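Local coordinates for protein 2-oxoglutarate dehydrogenase E3 component (Thermus thermophilus, PDB 2YQU) that probably catalyses the FAD-dependent oxidation of protein-bound dihydrolipoyl groups with NAD(+), as the E3 component of 2-oxoglutarate dehydrogenase, at residues Y2-I7 with L23-G28; V29-K34 with I104-G109; S115-L120 with V294-A299. One frame throughout, in Å; residues are numbered along the deposited sequence.

Contact 1: Y2-I7 with L23-G28; sequences YDLLVI and LGMKVG
With CG of Tyr2 turned anti to its own carbonyl carbon (chi1 -68°), the phenol ring swings across to the neighbouring strand and lies over Gly28; the same first torsion in Asp3 (chi1 -63°) sends its carboxylate to the backbone of Lys26. Gly28 CA sits 3.8 Å from the centroid of the Tyr2 ring, close to the ring normal, a CH-pi contact over the face. Glycine suits this place because a CB would run into the ring. Lys26 meets the same ring differently, its CG reaching the edge near CD2, while the hydroxyl is engaged by His107.

Asp3 OD2 accepts from Lys26 N at 2.9 Å, on the anti side of the carboxylate and somewhat out of its plane. In return Lys26 O takes two donors, Asp3 N at 2.9 Å and Leu4 N at 3.2 Å, so three bonds between the two segments close the start of the pairing. Regular parallel bonding follows: Gly28 N donates to Leu4 O, and Val6 N to Gly28 O at 2.8 Å.

On the other face from Tyr2 the contacts are apolar. Leu4 and Val27 point the same way side by side, and the methyl CE of unbranched Met25, folded back by a bend at chi3, rests 3.6 Å from Leu4 CB. The small Ala17 and Ala20 let helix 11-22 come down on Leu4 and Val27, and helix 310-326 also covers this layer. Strand 2-7, helix 11-22 and strand 27-31 thus form the right-handed beta-alpha-beta crossover that opens the FAD-binding Rossmann-type fold.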
loop_
_atom_site.group_PDB
_atom_site.type_symbol
_atom_site.label_atom_id
_atom_site.label_comp_id
_atom_site.label_asym_id
_atom_site.label_seq_id
_atom_site.Cartn_x
_atom_site.Cartn_y
_atom_site.Cartn_z
ATOM N N TYR A 2 37.238 10.015 17.770
ATOM C CA TYR A 2 35.845 10.045 17.351
ATOM C C TYR A 2 34.927 10.437 18.500
ATOM O O TYR A 2 35.216 10.147 19.657
ATOM C CB TYR A 2 35.428 8.666 16.861
ATOM C CG TYR A 2 36.085 8.235 15.581
ATOM C CD1 TYR A 2 36.809 7.051 15.514
ATOM C CD2 TYR A 2 35.954 8.989 14.428
ATOM C CE1 TYR A 2 37.398 6.641 14.322
ATOM C CE2 TYR A 2 36.531 8.584 13.239
ATOM C CZ TYR A 2 37.252 7.413 13.193
ATOM O OH TYR A 2 37.827 7.023 12.009
ATOM N N ASP A 3 33.809 11.081 18.180
ATOM C CA ASP A 3 32.728 11.230 19.149
ATOM C C ASP A 3 31.971 9.909 19.271
ATOM O O ASP A 3 31.544 9.532 20.358
ATOM C CB ASP A 3 31.756 12.336 18.735
ATOM C CG ASP A 3 32.414 13.693 18.689
ATOM O OD1 ASP A 3 33.186 14.013 19.621
ATOM O OD2 ASP A 3 32.227 14.491 17.754
ATOM N N LEU A 4 31.804 9.228 18.139
ATOM C CA LEU A 4 31.063 7.976 18.075
ATOM C C LEU A 4 31.802 6.999 17.182
ATOM O O LEU A 4 32.124 7.325 16.054
ATOM C CB LEU A 4 29.662 8.205 17.499
ATOM C CG LEU A 4 28.848 6.940 17.205
ATOM C CD1 LEU A 4 28.571 6.146 18.483
ATOM C CD2 LEU A 4 27.540 7.273 16.476
ATOM N N LEU A 5 32.050 5.802 17.697
ATOM C CA LEU A 5 32.564 4.702 16.911
ATOM C C LEU A 5 31.476 3.645 16.887
ATOM O O LEU A 5 31.006 3.221 17.941
ATOM C CB LEU A 5 33.828 4.146 17.548
ATOM C CG LEU A 5 34.541 3.016 16.811
ATOM C CD1 LEU A 5 35.069 3.485 15.474
ATOM C CD2 LEU A 5 35.682 2.491 17.686
ATOM N N VAL A 6 31.066 3.254 15.684
ATOM C CA VAL A 6 30.003 2.289 15.474
ATOM C C VAL A 6 30.629 0.992 14.984
ATOM O O VAL A 6 31.420 1.005 14.043
ATOM C CB VAL A 6 28.997 2.776 14.409
ATOM C CG1 VAL A 6 27.870 1.770 14.251
ATOM C CG2 VAL A 6 28.448 4.143 14.771
ATOM N N ILE A 7 30.286 -0.119 15.627
ATOM C CA ILE A 7 30.739 -1.433 15.197
ATOM C C ILE A 7 29.593 -2.146 14.492
ATOM O O ILE A 7 28.628 -2.542 15.132
ATOM C CB ILE A 7 31.236 -2.253 16.399
ATOM C CG1 ILE A 7 32.398 -1.527 17.088
ATOM C CG2 ILE A 7 31.689 -3.644 15.951
ATOM C CD1 ILE A 7 32.647 -1.974 18.505
ATOM N N LEU A 23 23.639 15.096 13.616
ATOM C CA LEU A 23 23.599 15.738 14.930
ATOM C C LEU A 23 24.900 16.472 15.255
ATOM O O LEU A 23 24.986 17.163 16.266
ATOM C CB LEU A 23 23.293 14.701 16.016
ATOM C CG LEU A 23 21.881 14.107 15.914
ATOM C CD1 LEU A 23 21.775 12.831 16.735
ATOM C CD2 LEU A 23 20.835 15.118 16.340
ATOM N N GLY A 24 25.899 16.318 14.390
ATOM C CA GLY A 24 27.158 17.030 14.507
ATOM C C GLY A 24 28.296 16.226 15.099
ATOM O O GLY A 24 29.336 16.785 15.431
ATOM N N MET A 25 28.102 14.921 15.242
ATOM C CA MET A 25 29.129 14.036 15.785
ATOM C C MET A 25 30.176 13.694 14.726
ATOM O O MET A 25 29.870 13.607 13.531
ATOM C CB MET A 25 28.495 12.732 16.303
ATOM C CG MET A 25 27.463 12.917 17.412
ATOM S SD MET A 25 26.926 11.333 18.099
ATOM C CE MET A 25 28.252 11.063 19.255
ATOM N N LYS A 26 31.412 13.495 15.175
ATOM C CA LYS A 26 32.468 12.954 14.331
ATOM C C LYS A 26 32.395 11.453 14.484
ATOM O O LYS A 26 32.596 10.937 15.577
ATOM C CB LYS A 26 33.845 13.455 14.773
ATOM C CG LYS A 26 34.993 12.881 13.974
ATOM C CD LYS A 26 36.346 13.375 14.487
ATOM C CE LYS A 26 37.500 12.841 13.644
ATOM N NZ LYS A 26 38.798 12.835 14.413
ATOM N N VAL A 27 32.109 10.760 13.388
ATOM C CA VAL A 27 31.729 9.355 13.446
ATOM C C VAL A 27 32.679 8.485 12.643
ATOM O O VAL A 27 33.057 8.830 11.524
ATOM C CB VAL A 27 30.308 9.139 12.887
ATOM C CG1 VAL A 27 29.896 7.687 13.045
ATOM C CG2 VAL A 27 29.323 10.068 13.570
ATOM N N GLY A 28 33.054 7.361 13.240
ATOM C CA GLY A 28 33.748 6.288 12.556
ATOM C C GLY A 28 32.940 5.009 12.645
ATOM O O GLY A 28 32.203 4.797 13.607
#

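Contact 2: V29-K34 with I104-G109; sequences VVEKEK and IARHQG. With FAD (flavin-adenine dinucleotide), chain D.
Glu31 meets Arg106 through its backbone oxygen and the cofactor through its carboxylate, so the charged ends of the two residues do not touch. The carboxylate takes both ribose hydroxyls of the adenosine, FAD O2B on OE1 at 2.6 Å and O3B on OE2 at 2.7 Å. An acidic residue at the end of the second strand is the classic ribose-binding feature of Rossmann folds. Glu33 N also donates to OE1, on the anti lone pair, and Ala9 N to OE2.

Arg106 forms the next shell. Its NH2 donates to Glu31 O at 3.0 Å and to Glu33 O at 2.8 Å, and NH1 reaches Lys34 O at 3.0 Å. All three oxygens lie at the edge of the guanidinium, near its plane, so its flat fan of N-H groups suits a chain that curls around it. A bend at chi2 (-98°) folds the arginine over the end of strand 27-31, and a weak bond from NE to His107 O helps fix it. Glu31 O is held twice, since Gly109 N comes to it from the opposite face of its plane to NH2.

Behind this lies parallel pairing: Val29 N donates to Ala105 O, His107 N to Val29 O, and Glu31 N to His107 O. Val29 CG2 packs 3.5 Å from Ile104 CG2, beta-branched side chains that suit the layer under helix 11-22. Gly109 has backbone angles that would jam a CB against the preceding carbonyl; its own O approaches Val30 CG1 and the CB of Lys32. By holding three carbonyls of residues 31-34, its N-H groups satisfied by neutral oxygens, Arg106 probably acts as a second-shell support for the carboxylate that accepts the adenosine diol.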
loop_
_atom_site.group_PDB
_atom_site.type_symbol
_atom_site.label_atom_id
_atom_site.label_comp_id
_atom_site.label_asym_id
_atom_site.label_seq_id
_atom_site.Cartn_x
_atom_site.Cartn_y
_atom_site.Cartn_z
ATOM N N VAL A 29 33.101 4.152 11.646
ATOM C CA VAL A 29 32.373 2.889 11.551
ATOM C C VAL A 29 33.365 1.778 11.200
ATOM O O VAL A 29 34.130 1.907 10.242
ATOM C CB VAL A 29 31.270 2.963 10.469
ATOM C CG1 VAL A 29 30.491 1.644 10.379
ATOM C CG2 VAL A 29 30.303 4.108 10.758
ATOM N N VAL A 30 33.360 0.701 11.981
ATOM C CA VAL A 30 34.130 -0.495 11.669
ATOM C C VAL A 30 33.184 -1.581 11.172
ATOM O O VAL A 30 32.189 -1.893 11.821
ATOM C CB VAL A 30 34.912 -1.019 12.899
ATOM C CG1 VAL A 30 35.985 -2.008 12.468
ATOM C CG2 VAL A 30 35.527 0.129 13.691
ATOM N N GLU A 31 33.500 -2.159 10.019
ATOM C CA GLU A 31 32.722 -3.254 9.457
ATOM C C GLU A 31 33.690 -4.259 8.835
ATOM O O GLU A 31 34.568 -3.879 8.049
ATOM C CB GLU A 31 31.741 -2.710 8.416
ATOM C CG GLU A 31 31.096 -3.737 7.497
ATOM C CD GLU A 31 30.247 -4.758 8.229
ATOM O OE1 GLU A 31 30.621 -5.950 8.236
ATOM O OE2 GLU A 31 29.196 -4.389 8.786
ATOM N N LYS A 32 33.526 -5.532 9.186
ATOM C CA LYS A 32 34.461 -6.579 8.761
ATOM C C LYS A 32 34.222 -7.055 7.331
ATOM O O LYS A 32 35.159 -7.459 6.660
ATOM C CB LYS A 32 34.467 -7.760 9.748
ATOM C CG LYS A 32 33.145 -8.508 9.883
ATOM C CD LYS A 32 33.278 -9.698 10.827
ATOM C CE LYS A 32 31.957 -10.405 11.026
ATOM N NZ LYS A 32 31.700 -11.393 9.942
ATOM N N GLU A 33 32.980 -6.998 6.857
ATOM C CA GLU A 33 32.667 -7.356 5.473
ATOM C C GLU A 33 32.972 -6.205 4.518
ATOM O O GLU A 33 32.882 -5.040 4.890
ATOM C CB GLU A 33 31.192 -7.765 5.343
ATOM C CG GLU A 33 30.774 -8.912 6.255
ATOM C CD GLU A 33 31.597 -10.170 6.047
ATOM O OE1 GLU A 33 31.806 -10.557 4.877
ATOM O OE2 GLU A 33 32.035 -10.770 7.054
ATOM N N LYS A 34 33.312 -6.532 3.276
ATOM C CA LYS A 34 33.724 -5.511 2.310
ATOM C C LYS A 34 32.635 -4.479 2.026
ATOM O O LYS A 34 32.904 -3.286 2.023
ATOM C CB LYS A 34 34.180 -6.172 1.003
ATOM C CG LYS A 34 34.431 -5.213 -0.149
ATOM C CD LYS A 34 35.247 -5.898 -1.240
ATOM C CE LYS A 34 35.163 -5.167 -2.575
ATOM N NZ LYS A 34 36.511 -5.033 -3.212
ATOM N N ILE A 104 31.424 10.378 7.192
ATOM C CA ILE A 104 31.617 9.254 8.094
ATOM C C ILE A 104 32.840 8.459 7.650
ATOM O O ILE A 104 32.939 8.052 6.486
ATOM C CB ILE A 104 30.347 8.386 8.094
ATOM C CG1 ILE A 104 29.200 9.153 8.759
ATOM C CG2 ILE A 104 30.586 7.052 8.811
ATOM C CD1 ILE A 104 27.832 8.645 8.375
ATOM N N ALA A 105 33.778 8.275 8.575
ATOM C CA ALA A 105 34.977 7.495 8.321
ATOM C C ALA A 105 34.648 6.017 8.440
ATOM O O ALA A 105 33.884 5.613 9.315
ATOM C CB ALA A 105 36.053 7.865 9.302
ATOM N N ARG A 106 35.222 5.217 7.552
ATOM C CA ARG A 106 34.973 3.786 7.538
ATOM C C ARG A 106 36.279 3.011 7.657
ATOM O O ARG A 106 37.268 3.343 7.004
ATOM C CB ARG A 106 34.225 3.400 6.258
ATOM C CG ARG A 106 33.753 1.960 6.232
ATOM C CD ARG A 106 34.681 1.043 5.476
ATOM N NE ARG A 106 34.498 -0.361 5.827
ATOM C CZ ARG A 106 33.998 -1.292 5.021
ATOM N NH1 ARG A 106 33.576 -1.001 3.802
ATOM N NH2 ARG A 106 33.907 -2.537 5.448
ATOM N N HIS A 107 36.266 1.982 8.499
ATOM C CA HIS A 107 37.392 1.074 8.694
ATOM C C HIS A 107 36.934 -0.335 8.343
ATOM O O HIS A 107 35.845 -0.742 8.728
ATOM C CB HIS A 107 37.852 1.093 10.147
ATOM C CG HIS A 107 38.189 2.458 10.655
ATOM N ND1 HIS A 107 39.490 2.892 10.812
ATOM C CD2 HIS A 107 37.398 3.489 11.035
ATOM C CE1 HIS A 107 39.482 4.131 11.271
ATOM N NE2 HIS A 107 38.227 4.520 11.408
ATOM N N GLN A 108 37.767 -1.081 7.628
ATOM C CA GLN A 108 37.442 -2.455 7.261
ATOM C C GLN A 108 38.254 -3.429 8.105
ATOM O O GLN A 108 39.487 -3.418 8.083
ATOM C CB GLN A 108 37.699 -2.711 5.783
ATOM C CG GLN A 108 37.277 -4.110 5.342
ATOM C CD GLN A 108 37.315 -4.310 3.842
ATOM O OE1 GLN A 108 37.377 -5.444 3.375
ATOM N NE2 GLN A 108 37.274 -3.226 3.088
ATOM N N GLY A 109 37.543 -4.282 8.831
ATOM C CA GLY A 109 38.146 -5.208 9.770
ATOM C C GLY A 109 37.204 -5.604 10.887
ATOM O O GLY A 109 36.085 -5.085 10.996
HETATM P PA FAD D . 23.259 -6.632 10.718
HETATM O O1A FAD D . 23.450 -8.100 10.806
HETATM O O2A FAD D . 22.394 -6.203 9.525
HETATM O O5B FAD D . 24.694 -5.924 10.684
HETATM C C5B FAD D . 25.706 -6.356 11.560
HETATM C C4B FAD D . 27.029 -6.105 10.870
HETATM O O4B FAD D . 28.047 -6.136 11.850
HETATM C C3B FAD D . 27.374 -7.176 9.838
HETATM O O3B FAD D . 27.574 -6.585 8.574
HETATM C C2B FAD D . 28.655 -7.804 10.354
HETATM O O2B FAD D . 29.558 -8.095 9.311
HETATM C C1B FAD D . 29.194 -6.737 11.292
HETATM N N9A FAD D . 30.016 -7.184 12.420
HETATM C C8A FAD D . 29.702 -8.096 13.396
HETATM N N7A FAD D . 30.719 -8.159 14.274
HETATM C C5A FAD D . 31.683 -7.299 13.872
HETATM C C6A FAD D . 32.931 -6.963 14.388
HETATM N N6A FAD D . 33.356 -7.396 15.573
HETATM N N1A FAD D . 33.669 -6.021 13.718
HETATM C C2A FAD D . 33.226 -5.408 12.573
HETATM N N3A FAD D . 31.985 -5.739 12.073
HETATM C C4A FAD D . 31.247 -6.675 12.714
HETATM N N1 FAD D . 14.354 -7.816 8.336
HETATM C C2 FAD D . 13.308 -6.988 7.992
HETATM O O2 FAD D . 12.972 -6.048 8.720
HETATM N N3 FAD D . 12.624 -7.208 6.824
HETATM C C4 FAD D . 12.966 -8.255 5.997
HETATM O O4 FAD D . 12.458 -8.276 4.889
HETATM C C4X FAD D . 14.026 -9.100 6.324
HETATM N N5 FAD D . 14.378 -10.155 5.497
HETATM C C5X FAD D . 15.445 -10.975 5.857
HETATM C C6 FAD D . 15.796 -12.038 5.021
HETATM C C7 FAD D . 16.866 -12.877 5.367
HETATM C C7M FAD D . 17.281 -13.946 4.391
HETATM C C8 FAD D . 17.579 -12.648 6.539
HETATM C C8M FAD D . 18.910 -13.313 6.782
HETATM C C9 FAD D . 17.223 -11.588 7.374
HETATM C C9A FAD D . 16.150 -10.751 7.043
HETATM N N10 FAD D . 15.778 -9.696 7.879
HETATM C C10 FAD D . 14.721 -8.876 7.511
HETATM C "C1'" FAD D . 16.410 -9.470 9.228
HETATM C "C2'" FAD D . 17.449 -8.354 9.087
HETATM O "O2'" FAD D . 18.439 -8.709 8.133
HETATM C "C3'" FAD D . 18.082 -7.979 10.423
HETATM O "O3'" FAD D . 17.067 -7.723 11.375
HETATM C "C4'" FAD D . 18.938 -6.725 10.290
HETATM O "O4'" FAD D . 19.956 -6.922 9.339
HETATM C "C5'" FAD D . 19.519 -6.320 11.650
HETATM O "O5'" FAD D . 20.372 -5.207 11.502
HETATM P P FAD D . 21.624 -5.001 12.489
HETATM O O1P FAD D . 22.278 -3.694 12.175
HETATM O O2P FAD D . 21.227 -5.216 13.938
HETATM O O3P FAD D . 22.667 -6.185 12.148
#

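Contact 3: S115-L120 with V294-A299; sequences SERKVL and VPHIYA
One hydrogen bond joins the segments, from His296 NE2 to Glu116 O at 2.7 Å. It is fairly straight at nitrogen (163°), with the oxygen near the imidazole plane but the donor above the carbonyl plane. With CG of His296 between its backbone N and carbonyl carbon (chi1 68°), the ring is carried toward the 115-120 turn.

The guanidinium of Arg117 stacks flat on His296, centres 3.7 Å apart and planes at 13°, with NH2 over the ring. Arg131 O holds that same NH2, probably helping keep the group flat. Imidazole suits both roles, with an edge N-H for Glu116 O and a flat face for the guanidinium.

In van der Waals contact, the Glu116 carboxylate stands nearly at right angles to the imidazole, OE1 being 3.6 Å from CE1 of His296 and touching Val294 CG1, while the terminal methyl CD1 of Ile297 reaches Glu116 O. Were His296 an alanine, Glu116 O would probably lose its donor and the Arg117 guanidinium its flat partner, free to turn. Ser115 OG accepts from Arg117 N, and this ST turn docks on the type I beta turn (Val294 to Ile297) that leads into edge strand 297-299 of the FAD-domain parallel sheet.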
loop_
_atom_site.group_PDB
_atom_site.type_symbol
_atom_site.label_atom_id
_atom_site.label_comp_id
_atom_site.label_asym_id
_atom_site.label_seq_id
_atom_site.Cartn_x
_atom_site.Cartn_y
_atom_site.Cartn_z
ATOM N N SER A 115 39.621 -1.764 25.647
ATOM C CA SER A 115 39.120 -1.217 26.906
ATOM C C SER A 115 37.703 -0.689 26.672
ATOM O O SER A 115 37.128 -0.902 25.598
ATOM C CB SER A 115 40.026 -0.085 27.386
ATOM O OG SER A 115 39.903 1.047 26.547
ATOM N N GLU A 116 37.148 0.012 27.659
ATOM C CA GLU A 116 35.815 0.604 27.509
ATOM C C GLU A 116 35.777 1.751 26.489
ATOM O O GLU A 116 34.704 2.126 26.023
ATOM C CB GLU A 116 35.259 1.082 28.863
ATOM C CG GLU A 116 36.162 2.021 29.645
ATOM C CD GLU A 116 35.440 2.764 30.758
ATOM O OE1 GLU A 116 34.371 2.295 31.214
ATOM O OE2 GLU A 116 35.954 3.828 31.179
ATOM N N ARG A 117 36.936 2.307 26.146
ATOM C CA ARG A 117 36.998 3.440 25.223
ATOM C C ARG A 117 37.847 3.191 23.986
ATOM O O ARG A 117 37.963 4.076 23.143
ATOM C CB ARG A 117 37.530 4.673 25.957
ATOM C CG ARG A 117 37.056 4.775 27.397
ATOM C CD ARG A 117 37.002 6.187 27.930
ATOM N NE ARG A 117 35.801 6.872 27.456
ATOM C CZ ARG A 117 34.783 7.270 28.223
ATOM N NH1 ARG A 117 34.770 7.054 29.536
ATOM N NH2 ARG A 117 33.753 7.885 27.657
ATOM N N LYS A 118 38.434 2.001 23.865
ATOM C CA LYS A 118 39.373 1.720 22.781
ATOM C C LYS A 118 39.052 0.409 22.085
ATOM O O LYS A 118 38.765 -0.578 22.743
ATOM C CB LYS A 118 40.806 1.663 23.314
ATOM C CG LYS A 118 41.867 1.799 22.228
ATOM C CD LYS A 118 43.277 1.934 22.818
ATOM C CE LYS A 118 43.385 3.126 23.767
ATOM N NZ LYS A 118 44.745 3.754 23.771
ATOM N N VAL A 119 39.138 0.420 20.756
ATOM C CA VAL A 119 38.784 -0.720 19.919
ATOM C C VAL A 119 39.882 -0.965 18.886
ATOM O O VAL A 119 40.296 -0.045 18.181
ATOM C CB VAL A 119 37.448 -0.454 19.179
ATOM C CG1 VAL A 119 37.158 -1.543 18.160
ATOM C CG2 VAL A 119 36.315 -0.343 20.173
ATOM N N LEU A 120 40.335 -2.211 18.791
ATOM C CA LEU A 120 41.301 -2.615 17.773
ATOM C C LEU A 120 40.585 -3.097 16.516
ATOM O O LEU A 120 39.687 -3.931 16.593
ATOM C CB LEU A 120 42.191 -3.735 18.316
ATOM C CG LEU A 120 43.095 -4.480 17.323
ATOM C CD1 LEU A 120 44.202 -3.574 16.803
ATOM C CD2 LEU A 120 43.663 -5.732 17.984
ATOM N N VAL A 294 27.805 -0.167 30.881
ATOM C CA VAL A 294 28.820 0.876 30.743
ATOM C C VAL A 294 28.163 2.027 29.980
ATOM O O VAL A 294 27.898 1.897 28.786
ATOM C CB VAL A 294 30.063 0.362 29.993
ATOM C CG1 VAL A 294 31.048 1.482 29.775
ATOM C CG2 VAL A 294 30.698 -0.778 30.768
ATOM N N PRO A 295 27.892 3.143 30.661
ATOM C CA PRO A 295 26.937 4.151 30.167
ATOM C C PRO A 295 27.223 4.794 28.798
ATOM O O PRO A 295 26.276 5.204 28.143
ATOM C CB PRO A 295 26.962 5.231 31.261
ATOM C CG PRO A 295 27.551 4.592 32.448
ATOM C CD PRO A 295 28.482 3.538 31.954
ATOM N N HIS A 296 28.487 4.906 28.394
ATOM C CA HIS A 296 28.839 5.480 27.091
ATOM C C HIS A 296 28.884 4.442 25.959
ATOM O O HIS A 296 29.242 4.773 24.829
ATOM C CB HIS A 296 30.187 6.212 27.166
ATOM C CG HIS A 296 31.356 5.306 27.391
ATOM N ND1 HIS A 296 31.780 4.943 28.651
ATOM C CD2 HIS A 296 32.178 4.672 26.520
ATOM C CE1 HIS A 296 32.820 4.133 28.546
ATOM N NE2 HIS A 296 33.079 3.948 27.264
ATOM N N ILE A 297 28.572 3.190 26.278
ATOM C CA ILE A 297 28.503 2.132 25.278
ATOM C C ILE A 297 27.051 1.722 25.139
ATOM O O ILE A 297 26.421 1.340 26.120
ATOM C CB ILE A 297 29.345 0.923 25.665
ATOM C CG1 ILE A 297 30.785 1.351 25.926
ATOM C CG2 ILE A 297 29.326 -0.102 24.538
ATOM C CD1 ILE A 297 31.683 0.218 26.308
ATOM N N TYR A 298 26.543 1.827 23.921
ATOM C CA TYR A 298 25.170 1.496 23.599
ATOM C C TYR A 298 25.157 0.239 22.734
ATOM O O TYR A 298 26.156 -0.106 22.120
ATOM C CB TYR A 298 24.526 2.630 22.817
ATOM C CG TYR A 298 24.305 3.927 23.580
ATOM C CD1 TYR A 298 25.377 4.691 24.030
ATOM C CD2 TYR A 298 23.026 4.412 23.792
ATOM C CE1 TYR A 298 25.173 5.895 24.704
ATOM C CE2 TYR A 298 22.809 5.613 24.463
ATOM C CZ TYR A 298 23.883 6.345 24.917
ATOM O OH TYR A 298 23.656 7.537 25.581
ATOM N N ALA A 299 24.015 -0.431 22.669
ATOM C CA ALA A 299 23.848 -1.585 21.778
ATOM C C ALA A 299 22.447 -1.597 21.194
ATOM O O ALA A 299 21.493 -1.227 21.872
ATOM C CB ALA A 299 24.117 -2.872 22.524
#

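Overall arrangement
Contacts 1 and 2 are neighbours in one parallel sheet, ordered 105-108, 27-31, 2-7, 133-135, 297-299, and share strand 27-31; their centres lie about 13 Å apart. They touch directly through Tyr2 OH and His107 NE2, and through Val6 O and Val30 N. Contact 3 uses the opposite edge strand of that sheet, 297-299, together with the turn leading into strand 118-121 of the small antiparallel sheet. Its centre is about 12 Å from that of contact 1, which it meets where Leu5 packs on Val119, and about 17 Å from that of contact 2. Following in series along the chain, contacts 1 and 2 build one side of the FAD-binding sheet, with the cofactor's adenosine at contact 2, and contact 3 fastens the small antiparallel sheet to its far edge.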